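Local coordinates for protein NADH dehydrogenase (PDB 4R81) that binds flavin mononucleotide in a flavodoxin-like fold and probably uses NADH or NADPH to reduce quinones, at residues A[8-13]-A[21-26]; A[40-45]-A[97-102]; A[56-61]-A[66-71]. One frame throughout, in Å; residues are numbered along the deposited sequence. Where two conformers were deposited one is given.

Interaction 1 of 3, residues A[8-13]-A[21-26]; sequences ILFAHP and EVLEAF. With FMN (flavin mononucleotide), chain E.
Phe10 and Leu23 mark the closest backbone approach, CA to CA 7.7 Å, where strand 8-10 runs nearly antiparallel to helix 21-26, at 166° with the axes 10.7 Å apart. Only side chains bridge that gap, and all of them are apolar. Leu23 works with both its branches. CD2 lies over one face of the Phe10 ring, nearer the rim than the middle, 4.3 Å from the centroid in a CH-pi contact; CD1 turns to Ile8 and meets CG2 at 3.8 Å. Ile8 can serve two partners because its branches part: CG2 stands anti to the backbone N and faces Leu23, while CG1 (chi1 -55°) carries CD1 to the edge of the Phe26 ring, in its plane, 3.8 Å from CE2. Beyond the strand end, His12 turns from the helix to the flavin and gives its NE2 hydrogen to O3P of the phosphate (2.8 Å, 154°). The opposite ring nitrogen, ND1, is hydrogen-bonded to the backbone N of Ser14, which fixes the rotation of the imidazole. Helix 18-32 thus packs on the first strand of a beta-alpha-beta unit, and the loop after that strand reaches the FMN phosphate, as is usual in the flavodoxin-like fold.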
loop_
_atom_site.group_PDB
_atom_site.type_symbol
_atom_site.label_atom_id
_atom_site.label_comp_id
_atom_site.label_asym_id
_atom_site.label_seq_id
_atom_site.Cartn_x
_atom_site.Cartn_y
_atom_site.Cartn_z
ATOM N N ILE A 8 -15.709 -9.506 6.176
ATOM C CA ILE A 8 -15.571 -8.355 5.302
ATOM C C ILE A 8 -14.707 -7.296 5.960
ATOM O O ILE A 8 -15.082 -6.717 6.990
ATOM C CB ILE A 8 -16.942 -7.726 4.988
ATOM C CG1 ILE A 8 -17.907 -8.766 4.394
ATOM C CG2 ILE A 8 -16.768 -6.544 4.050
ATOM C CD1 ILE A 8 -19.341 -8.267 4.298
ATOM N N LEU A 9 -13.540 -7.052 5.372
ATOM C CA LEU A 9 -12.658 -5.991 5.842
ATOM C C LEU A 9 -13.059 -4.704 5.141
ATOM O O LEU A 9 -13.049 -4.621 3.912
ATOM C CB LEU A 9 -11.191 -6.313 5.532
ATOM C CG LEU A 9 -10.485 -7.396 6.359
ATOM C CD1 LEU A 9 -10.666 -7.115 7.848
ATOM C CD2 LEU A 9 -10.971 -8.816 5.999
ATOM N N PHE A 10 -13.410 -3.702 5.929
ATOM C CA PHE A 10 -13.856 -2.426 5.399
ATOM C C PHE A 10 -12.899 -1.338 5.865
ATOM O O PHE A 10 -12.653 -1.182 7.064
ATOM C CB PHE A 10 -15.280 -2.132 5.870
ATOM C CG PHE A 10 -15.799 -0.801 5.426
ATOM C CD1 PHE A 10 -16.281 -0.623 4.142
ATOM C CD2 PHE A 10 -15.800 0.277 6.289
ATOM C CE1 PHE A 10 -16.765 0.613 3.728
ATOM C CE2 PHE A 10 -16.270 1.509 5.881
ATOM C CZ PHE A 10 -16.756 1.679 4.604
ATOM N N ALA A 11 -12.370 -0.581 4.912
ATOM C CA ALA A 11 -11.359 0.424 5.202
ATOM C C ALA A 11 -11.727 1.810 4.677
ATOM O O ALA A 11 -11.471 2.116 3.513
ATOM C CB ALA A 11 -10.014 -0.017 4.615
ATOM N N HIS A 12 -12.301 2.652 5.535
ATOM C CA HIS A 12 -12.607 4.040 5.173
ATOM C C HIS A 12 -12.848 4.865 6.435
ATOM O O HIS A 12 -13.570 4.426 7.328
ATOM C CB HIS A 12 -13.837 4.124 4.262
ATOM C CG HIS A 12 -13.923 5.404 3.491
ATOM N ND1 HIS A 12 -14.127 6.630 4.090
ATOM C CD2 HIS A 12 -13.824 5.652 2.162
ATOM C CE1 HIS A 12 -14.144 7.573 3.170
ATOM N NE2 HIS A 12 -13.965 7.008 1.989
ATOM N N PRO A 13 -12.250 6.065 6.511
ATOM C CA PRO A 13 -12.416 6.859 7.737
ATOM C C PRO A 13 -13.799 7.481 7.919
ATOM O O PRO A 13 -14.189 7.792 9.047
ATOM C CB PRO A 13 -11.362 7.974 7.589
ATOM C CG PRO A 13 -11.136 8.091 6.104
ATOM C CD PRO A 13 -11.288 6.675 5.571
ATOM N N GLU A 21 -21.654 2.785 1.006
ATOM C CA GLU A 21 -22.789 2.335 0.212
ATOM C C GLU A 21 -22.456 1.036 -0.511
ATOM O O GLU A 21 -23.330 0.186 -0.708
ATOM C CB GLU A 21 -23.203 3.413 -0.790
ATOM C CG GLU A 21 -23.535 4.753 -0.145
ATOM C CD GLU A 21 -23.996 5.774 -1.157
ATOM O OE1 GLU A 21 -25.083 5.580 -1.734
ATOM O OE2 GLU A 21 -23.273 6.766 -1.381
ATOM N N VAL A 22 -21.192 0.891 -0.909
ATOM C CA VAL A 22 -20.723 -0.338 -1.533
ATOM C C VAL A 22 -20.845 -1.499 -0.550
ATOM O O VAL A 22 -21.302 -2.583 -0.923
ATOM C CB VAL A 22 -19.277 -0.189 -2.037
ATOM C CG1 VAL A 22 -18.682 -1.554 -2.417
ATOM C CG2 VAL A 22 -19.252 0.758 -3.224
ATOM N N LEU A 23 -20.462 -1.260 0.704
ATOM C CA LEU A 23 -20.632 -2.265 1.750
ATOM C C LEU A 23 -22.104 -2.643 1.895
ATOM O O LEU A 23 -22.449 -3.822 1.973
ATOM C CB LEU A 23 -20.088 -1.754 3.087
ATOM C CG LEU A 23 -20.295 -2.632 4.325
ATOM C CD1 LEU A 23 -19.582 -3.967 4.163
ATOM C CD2 LEU A 23 -19.815 -1.912 5.580
ATOM N N GLU A 24 -22.973 -1.638 1.923
ATOM C CA GLU A 24 -24.402 -1.881 2.064
ATOM C C GLU A 24 -24.940 -2.693 0.896
ATOM O O GLU A 24 -25.744 -3.611 1.086
ATOM C CB GLU A 24 -25.167 -0.561 2.172
ATOM C CG GLU A 24 -26.668 -0.733 2.309
ATOM C CD GLU A 24 -27.080 -1.358 3.638
ATOM O OE1 GLU A 24 -26.322 -1.231 4.635
ATOM O OE2 GLU A 24 -28.171 -1.979 3.681
ATOM N N ALA A 25 -24.487 -2.369 -0.313
ATOM C CA ALA A 25 -24.970 -3.071 -1.505
ATOM C C ALA A 25 -24.496 -4.527 -1.502
ATOM O O ALA A 25 -25.270 -5.452 -1.761
ATOM C CB ALA A 25 -24.528 -2.350 -2.773
ATOM N N PHE A 26 -23.227 -4.721 -1.161
ATOM C CA PHE A 26 -22.636 -6.056 -1.074
ATOM C C PHE A 26 -23.352 -6.918 -0.032
ATOM O O PHE A 26 -23.693 -8.073 -0.297
ATOM C CB PHE A 26 -21.140 -5.947 -0.763
ATOM C CG PHE A 26 -20.422 -7.273 -0.723
ATOM C CD1 PHE A 26 -20.281 -8.046 -1.870
ATOM C CD2 PHE A 26 -19.862 -7.728 0.460
ATOM C CE1 PHE A 26 -19.607 -9.262 -1.825
ATOM C CE2 PHE A 26 -19.186 -8.936 0.515
ATOM C CZ PHE A 26 -19.055 -9.703 -0.631
HETATM N N1 FMN E . -8.557 7.435 -7.595
HETATM C C2 FMN E . -7.850 6.710 -8.534
HETATM O O2 FMN E . -8.415 6.312 -9.546
HETATM N N3 FMN E . -6.513 6.423 -8.341
HETATM C C4 FMN E . -5.869 6.860 -7.204
HETATM O O4 FMN E . -4.682 6.585 -7.049
HETATM C C4A FMN E . -6.567 7.595 -6.249
HETATM N N5 FMN E . -5.942 8.059 -5.108
HETATM C C5A FMN E . -6.655 8.771 -4.166
HETATM C C6 FMN E . -6.021 9.220 -3.007
HETATM C C7 FMN E . -6.727 9.947 -2.053
HETATM C C7M FMN E . -6.049 10.413 -0.798
HETATM C C8 FMN E . -8.079 10.227 -2.255
HETATM C C8M FMN E . -8.854 11.017 -1.236
HETATM C C9 FMN E . -8.703 9.784 -3.419
HETATM C C9A FMN E . -8.001 9.053 -4.376
HETATM N N10 FMN E . -8.621 8.606 -5.531
HETATM C C10 FMN E . -7.914 7.877 -6.457
HETATM C "C1'" FMN E . -10.074 8.861 -5.770
HETATM C "C2'" FMN E . -10.807 7.858 -4.869
HETATM O "O2'" FMN E . -10.613 6.520 -5.283
HETATM C "C3'" FMN E . -12.277 8.221 -4.736
HETATM O "O3'" FMN E . -12.330 9.391 -3.935
HETATM C "C4'" FMN E . -13.057 7.101 -4.057
HETATM O "O4'" FMN E . -13.137 5.951 -4.872
HETATM C "C5'" FMN E . -14.466 7.538 -3.693
HETATM O "O5'" FMN E . -14.976 6.554 -2.825
HETATM P P FMN E . -15.263 6.952 -1.297
HETATM O O1P FMN E . -16.396 7.962 -1.298
HETATM O O2P FMN E . -15.671 5.724 -0.522
HETATM O O3P FMN E . -14.022 7.592 -0.724
#

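Interaction 2 of 3, residues A[40-45]-A[97-102]; sequences GDLYRM and PAKLKG
Lys99 runs from helix 98-102 across Leu42 and Tyr43, touching them along almost its whole length. Its CB sits 3.8 Å from Tyr43 CE2, at the rim of the ring. CG follows, pressed to 3.5 Å against Leu42 CB, and CD keeps to the same CB a little farther off. Bends at chi2 (77°) and chi3 (82°) fold the chain back over the tyrosine, bringing CE above the middle of the ring, 4.0 Å from the centroid and only 9° off the normal; CE also lies 3.7 Å from Leu42 O. The ammonium NZ stays over the same face at 5.0 Å from the centroid, a cation-pi contact at longer range than the CH-pi one. Its firmer polar partners are Phe47 O and, across the dimer interface, Glu50 of the second subunit. The pairing joins the turn just after edge strand 36-41 to the first turn of the helix that follows strand 84-90 in this flavodoxin-like sheet, a helix that also packs against the second subunit. Two waters stitch the same pair together: one accepts from Lys99 N and also bonds Tyr43 OH, the other gives a hydrogen to Tyr43 O and accepts one from NZ (3.1 Å). Beside it, Leu42 CD1 meets Leu100 CD1 at 4.0 Å. At the last residue of the strand, Asp41 OD1 accepts from Arg44 N from above its carboxylate plane, an Asx motif, while OD2 pairs with Arg20.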
loop_
_atom_site.group_PDB
_atom_site.type_symbol
_atom_site.label_atom_id
_atom_site.label_comp_id
_atom_site.label_asym_id
_atom_site.label_seq_id
_atom_site.Cartn_x
_atom_site.Cartn_y
_atom_site.Cartn_z
ATOM N N GLY A 40 -15.500 -6.171 9.626
ATOM C CA GLY A 40 -14.402 -5.582 10.364
ATOM C C GLY A 40 -14.153 -4.183 9.832
ATOM O O GLY A 40 -13.482 -4.005 8.817
ATOM N N ASP A 41 -14.739 -3.194 10.500
ATOM C CA ASP A 41 -14.608 -1.784 10.123
ATOM C C ASP A 41 -13.338 -1.291 10.804
ATOM O O ASP A 41 -13.358 -0.887 11.974
ATOM C CB ASP A 41 -15.847 -1.003 10.600
ATOM C CG ASP A 41 -15.870 0.454 10.124
ATOM O OD1 ASP A 41 -14.798 1.069 9.971
ATOM O OD2 ASP A 41 -16.982 0.997 9.925
ATOM N N LEU A 42 -12.227 -1.352 10.074
ATOM C CA LEU A 42 -10.914 -1.154 10.670
ATOM C C LEU A 42 -10.745 0.199 11.350
ATOM O O LEU A 42 -10.095 0.289 12.388
ATOM C CB LEU A 42 -9.808 -1.368 9.628
ATOM C CG LEU A 42 -9.716 -2.778 9.032
ATOM C CD1 LEU A 42 -8.579 -2.863 8.029
ATOM C CD2 LEU A 42 -9.526 -3.819 10.133
ATOM N N TYR A 43 -11.331 1.249 10.781
ATOM C CA TYR A 43 -11.258 2.568 11.412
ATOM C C TYR A 43 -12.058 2.615 12.710
ATOM O O TYR A 43 -11.571 3.129 13.724
ATOM C CB TYR A 43 -11.726 3.668 10.460
ATOM C CG TYR A 43 -10.634 4.288 9.614
ATOM C CD1 TYR A 43 -9.964 5.435 10.036
ATOM C CD2 TYR A 43 -10.286 3.740 8.388
ATOM C CE1 TYR A 43 -8.973 6.013 9.262
ATOM C CE2 TYR A 43 -9.296 4.311 7.604
ATOM C CZ TYR A 43 -8.653 5.456 8.045
ATOM O OH TYR A 43 -7.676 6.037 7.275
ATOM N N ARG A 44 -13.273 2.066 12.686
ATOM C CA ARG A 44 -14.113 1.984 13.883
ATOM C C ARG A 44 -13.442 1.181 14.979
ATOM O O ARG A 44 -13.615 1.457 16.156
ATOM C CB ARG A 44 -15.456 1.316 13.578
ATOM C CG ARG A 44 -16.523 2.240 13.046
ATOM C CD ARG A 44 -17.912 1.730 13.416
ATOM N NE ARG A 44 -18.397 2.333 14.656
ATOM C CZ ARG A 44 -18.562 1.690 15.809
ATOM N NH1 ARG A 44 -18.300 0.389 15.909
ATOM N NH2 ARG A 44 -19.001 2.355 16.869
ATOM N N MET A 45 -12.696 0.166 14.573
ATOM C CA MET A 45 -12.028 -0.730 15.506
ATOM C C MET A 45 -10.799 -0.108 16.139
ATOM O O MET A 45 -10.205 -0.708 17.034
ATOM C CB MET A 45 -11.597 -2.008 14.783
ATOM C CG MET A 45 -12.761 -2.881 14.330
ATOM S SD MET A 45 -12.252 -4.155 13.156
ATOM C CE MET A 45 -10.870 -4.872 14.037
ATOM N N PRO A 97 -5.941 1.869 1.284
ATOM C CA PRO A 97 -5.589 2.820 2.338
ATOM C C PRO A 97 -4.560 2.205 3.265
ATOM O O PRO A 97 -4.541 0.982 3.435
ATOM C CB PRO A 97 -6.912 2.993 3.087
ATOM C CG PRO A 97 -7.934 2.858 2.013
ATOM C CD PRO A 97 -7.405 1.737 1.150
ATOM N N ALA A 98 -3.706 3.042 3.841
ATOM C CA ALA A 98 -2.688 2.580 4.775
ATOM C C ALA A 98 -3.265 1.681 5.860
ATOM O O ALA A 98 -2.607 0.722 6.281
ATOM C CB ALA A 98 -1.972 3.763 5.401
ATOM N N LYS A 99 -4.483 1.995 6.315
ATOM C CA LYS A 99 -5.139 1.205 7.358
ATOM C C LYS A 99 -5.285 -0.265 6.948
ATOM O O LYS A 99 -5.027 -1.168 7.751
ATOM C CB LYS A 99 -6.511 1.786 7.715
ATOM C CG LYS A 99 -7.295 0.921 8.686
ATOM C CD LYS A 99 -6.783 1.062 10.115
ATOM C CE LYS A 99 -7.363 2.300 10.798
ATOM N NZ LYS A 99 -6.669 2.624 12.082
ATOM N N LEU A 100 -5.669 -0.507 5.693
ATOM C CA LEU A 100 -5.822 -1.874 5.216
ATOM C C LEU A 100 -4.469 -2.499 4.895
ATOM O O LEU A 100 -4.269 -3.696 5.115
ATOM C CB LEU A 100 -6.754 -1.934 3.994
ATOM C CG LEU A 100 -7.031 -3.308 3.379
ATOM C CD1 LEU A 100 -7.592 -4.268 4.424
ATOM C CD2 LEU A 100 -7.979 -3.156 2.198
ATOM N N LYS A 101 -3.542 -1.699 4.365
ATOM C CA LYS A 101 -2.200 -2.205 4.085
ATOM C C LYS A 101 -1.594 -2.740 5.371
ATOM O O LYS A 101 -0.957 -3.799 5.372
ATOM C CB LYS A 101 -1.294 -1.115 3.500
ATOM C CG LYS A 101 0.156 -1.553 3.250
ATOM C CD LYS A 101 0.220 -2.853 2.437
ATOM C CE LYS A 101 1.591 -3.111 1.847
ATOM N NZ LYS A 101 2.641 -3.225 2.895
ATOM N N GLY A 102 -1.824 -2.020 6.467
ATOM C CA GLY A 102 -1.275 -2.407 7.752
ATOM C C GLY A 102 -1.921 -3.664 8.287
ATOM O O GLY A 102 -1.285 -4.425 9.018
HETATM O O HOH W 1 -5.674 4.673 6.123
HETATM O O HOH W 2 -8.983 3.933 13.757
#

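Interaction 3 of 3, residues A[56-61]-A[66-71]; sequences YLREIS and SPLPED. With FMN (flavin mononucleotide), chain F.
Ser66 O is gripped twice by Arg58: NH2 gives it a nearly straight bond of 2.9 Å (165°), and NE adds a weak one. The oxygen lies in the guanidinium plane, although seen from the carbonyl the donor is tilted 35° out of plane. NE also reaches Pro67 O, again weakly, at 3.4 Å. CG of the arginine is anti to the backbone N (chi1 -172°), and a bend at chi2 then carries the flat group across to the backbone of 66-67. Leu68 closes over it: CD2 rests above the centre of one face, 3.6 Å from CZ, with the two side chains crossing at a slant. On the far end NH1 makes a salt bridge to Glu59 OE2 (2.9 Å), approaching from above the carboxylate plane, and bonds Tyr110 O besides. Glu59 OE1 takes the N-H of Tyr110, so the loop around that residue is tied to both ends of the ion pair. Here helix 53-61 is clasped to the loop that leads into helix 70-80, with Pro69 at the N-cap position. With an alanine at Arg58, Ser66 O is likely to lose its straight bond and Glu59 OE2 its positive mate, and Leu68 CD2 the flat surface it covers. Three residues on, Ser61 OG gives its hydrogen to Arg58 O (2.7 Å). Tyr56 points elsewhere: its OH donates to O3P of an FMN at 2.7 Å, and Ile60 CG1 lies over one face of its ring. That phosphate is also held by His12 of the second subunit, whose ring meets Tyr56 edge-to-face.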
loop_
_atom_site.group_PDB
_atom_site.type_symbol
_atom_site.label_atom_id
_atom_site.label_comp_id
_atom_site.label_asym_id
_atom_site.label_seq_id
_atom_site.Cartn_x
_atom_site.Cartn_y
_atom_site.Cartn_z
ATOM N N TYR A 56 7.829 -7.187 14.241
ATOM C CA TYR A 56 8.819 -7.353 13.182
ATOM C C TYR A 56 9.829 -8.436 13.543
ATOM O O TYR A 56 10.104 -9.336 12.740
ATOM C CB TYR A 56 9.539 -6.031 12.904
ATOM C CG TYR A 56 10.771 -6.202 12.055
ATOM C CD1 TYR A 56 10.674 -6.338 10.676
ATOM C CD2 TYR A 56 12.034 -6.254 12.635
ATOM C CE1 TYR A 56 11.802 -6.508 9.898
ATOM C CE2 TYR A 56 13.168 -6.429 11.864
ATOM C CZ TYR A 56 13.045 -6.553 10.498
ATOM O OH TYR A 56 14.170 -6.727 9.726
ATOM N N LEU A 57 10.380 -8.356 14.750
ATOM C CA LEU A 57 11.352 -9.350 15.187
ATOM C C LEU A 57 10.765 -10.746 15.152
ATOM O O LEU A 57 11.444 -11.699 14.765
ATOM C CB LEU A 57 11.867 -9.041 16.588
ATOM C CG LEU A 57 12.842 -7.874 16.677
ATOM C CD1 LEU A 57 13.310 -7.702 18.104
ATOM C CD2 LEU A 57 14.023 -8.109 15.753
ATOM N N ARG A 58 9.501 -10.855 15.553
ATOM C CA ARG A 58 8.800 -12.131 15.578
ATOM C C ARG A 58 8.663 -12.692 14.167
ATOM O O ARG A 58 8.907 -13.873 13.933
ATOM C CB ARG A 58 7.424 -11.961 16.244
ATOM C CG ARG A 58 6.659 -13.260 16.510
ATOM C CD ARG A 58 5.650 -13.563 15.412
ATOM N NE ARG A 58 4.884 -14.787 15.658
ATOM C CZ ARG A 58 4.331 -15.526 14.698
ATOM N NH1 ARG A 58 4.460 -15.170 13.421
ATOM N NH2 ARG A 58 3.653 -16.620 15.011
ATOM N N GLU A 59 8.272 -11.838 13.227
ATOM C CA GLU A 59 8.104 -12.252 11.838
ATOM C C GLU A 59 9.421 -12.675 11.183
ATOM O O GLU A 59 9.471 -13.679 10.466
ATOM C CB GLU A 59 7.427 -11.137 11.039
ATOM C CG GLU A 59 6.030 -10.814 11.551
ATOM C CD GLU A 59 5.125 -12.031 11.566
ATOM O OE1 GLU A 59 4.971 -12.669 10.497
ATOM O OE2 GLU A 59 4.575 -12.358 12.645
ATOM N N ILE A 60 10.484 -11.912 11.427
ATOM C CA ILE A 60 11.801 -12.228 10.867
ATOM C C ILE A 60 12.360 -13.534 11.422
ATOM O O ILE A 60 13.071 -14.265 10.722
ATOM C CB ILE A 60 12.804 -11.070 11.099
ATOM C CG1 ILE A 60 12.421 -9.874 10.230
ATOM C CG2 ILE A 60 14.238 -11.493 10.792
ATOM C CD1 ILE A 60 12.516 -10.145 8.729
ATOM N N SER A 61 12.014 -13.835 12.673
ATOM C CA SER A 61 12.507 -15.042 13.333
ATOM C C SER A 61 11.999 -16.302 12.635
ATOM O O SER A 61 12.663 -17.342 12.655
ATOM C CB SER A 61 12.092 -15.066 14.806
ATOM O OG SER A 61 10.748 -15.501 14.960
ATOM N N SER A 66 5.462 -18.926 17.708
ATOM C CA SER A 66 5.699 -17.753 18.550
ATOM C C SER A 66 4.425 -16.926 18.763
ATOM O O SER A 66 3.526 -16.946 17.920
ATOM C CB SER A 66 6.818 -16.895 17.952
ATOM O OG SER A 66 8.083 -17.470 18.234
ATOM N N PRO A 67 4.346 -16.200 19.898
ATOM C CA PRO A 67 3.148 -15.438 20.288
ATOM C C PRO A 67 2.700 -14.388 19.274
ATOM O O PRO A 67 3.525 -13.802 18.571
ATOM C CB PRO A 67 3.586 -14.733 21.575
ATOM C CG PRO A 67 4.662 -15.589 22.125
ATOM C CD PRO A 67 5.390 -16.138 20.937
ATOM N N LEU A 68 1.393 -14.158 19.214
ATOM C CA LEU A 68 0.818 -13.109 18.378
ATOM C C LEU A 68 0.049 -12.135 19.252
ATOM O O LEU A 68 -0.510 -12.532 20.273
ATOM C CB LEU A 68 -0.128 -13.706 17.335
ATOM C CG LEU A 68 0.544 -14.493 16.213
ATOM C CD1 LEU A 68 -0.498 -15.141 15.324
ATOM C CD2 LEU A 68 1.421 -13.573 15.407
ATOM N N PRO A 69 0.017 -10.854 18.853
ATOM C CA PRO A 69 -0.760 -9.834 19.564
ATOM C C PRO A 69 -2.239 -10.215 19.615
ATOM O O PRO A 69 -2.727 -10.881 18.699
ATOM C CB PRO A 69 -0.579 -8.590 18.692
ATOM C CG PRO A 69 0.696 -8.807 17.971
ATOM C CD PRO A 69 0.786 -10.288 17.732
ATOM N N GLU A 70 -2.942 -9.796 20.664
ATOM C CA GLU A 70 -4.345 -10.160 20.827
ATOM C C GLU A 70 -5.236 -9.709 19.668
ATOM O O GLU A 70 -6.164 -10.424 19.280
ATOM C CB GLU A 70 -4.886 -9.643 22.166
ATOM C CG GLU A 70 -4.437 -10.468 23.373
ATOM C CD GLU A 70 -4.431 -9.677 24.666
ATOM O OE1 GLU A 70 -4.201 -8.445 24.605
ATOM O OE2 GLU A 70 -4.641 -10.285 25.742
ATOM N N ASP A 71 -4.956 -8.539 19.103
ATOM C CA ASP A 71 -5.802 -8.035 18.029
ATOM C C ASP A 71 -5.641 -8.871 16.762
ATOM O O ASP A 71 -6.612 -9.119 16.043
ATOM C CB ASP A 71 -5.585 -6.533 17.781
ATOM C CG ASP A 71 -4.143 -6.175 17.462
ATOM O OD1 ASP A 71 -3.231 -7.024 17.612
ATOM O OD2 ASP A 71 -3.920 -5.009 17.065
HETATM N N1 FMN F . 9.810 -9.761 0.429
HETATM C C2 FMN F . 9.368 -9.794 -0.881
HETATM O O2 FMN F . 10.146 -10.031 -1.802
HETATM N N3 FMN F . 8.047 -9.561 -1.170
HETATM C C4 FMN F . 7.138 -9.297 -0.166
HETATM O O4 FMN F . 5.963 -9.086 -0.452
HETATM C C4A FMN F . 7.558 -9.262 1.157
HETATM N N5 FMN F . 6.663 -8.997 2.177
HETATM C C5A FMN F . 7.109 -8.944 3.485
HETATM C C6 FMN F . 6.214 -8.669 4.513
HETATM C C7 FMN F . 6.660 -8.625 5.830
HETATM C C7M FMN F . 5.703 -8.313 6.931
HETATM C C8 FMN F . 7.997 -8.856 6.126
HETATM C C8M FMN F . 8.475 -8.810 7.545
HETATM C C9 FMN F . 8.884 -9.135 5.095
HETATM C C9A FMN F . 8.451 -9.180 3.772
HETATM N N10 FMN F . 9.335 -9.467 2.744
HETATM C C10 FMN F . 8.901 -9.493 1.440
HETATM C "C1'" FMN F . 10.796 -9.671 3.007
HETATM C "C2'" FMN F . 11.374 -8.260 3.211
HETATM O "O2'" FMN F . 11.336 -7.454 2.042
HETATM C "C3'" FMN F . 12.788 -8.349 3.740
HETATM O "O3'" FMN F . 12.731 -8.931 5.027
HETATM C "C4'" FMN F . 13.394 -6.964 3.852
HETATM O "O4'" FMN F . 13.743 -6.461 2.582
HETATM C "C5'" FMN F . 14.628 -6.993 4.733
HETATM O "O5'" FMN F . 14.942 -5.664 5.071
HETATM P P FMN F . 15.073 -5.281 6.623
HETATM O O1P FMN F . 16.211 -6.069 7.247
HETATM O O2P FMN F . 15.326 -3.792 6.689
HETATM O O3P FMN F . 13.791 -5.641 7.330
#

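Overall arrangement
From the N terminus, interaction 1 closes first, a short loop from strand 5-10 to helix 18-32 within the first beta-alpha-beta unit. The chain then returns to the sheet as strand 36-41, beside strand 5-10, and interaction 2 opens at its end. The two touch directly: Ile8 O and Phe10 N pair with Gly40 N and O, and Pro13 packs on Tyr43. Before interaction 2 closes on helix 98-107, the chain makes interaction 3, so this small clasp between helix 53-61 and the loop leading into helix 70-80 falls wholly within that larger loop. No contacts cross. Interaction 3 lies farther out, its centre about 19 Å from that of interaction 2 and 29 Å from that of interaction 1.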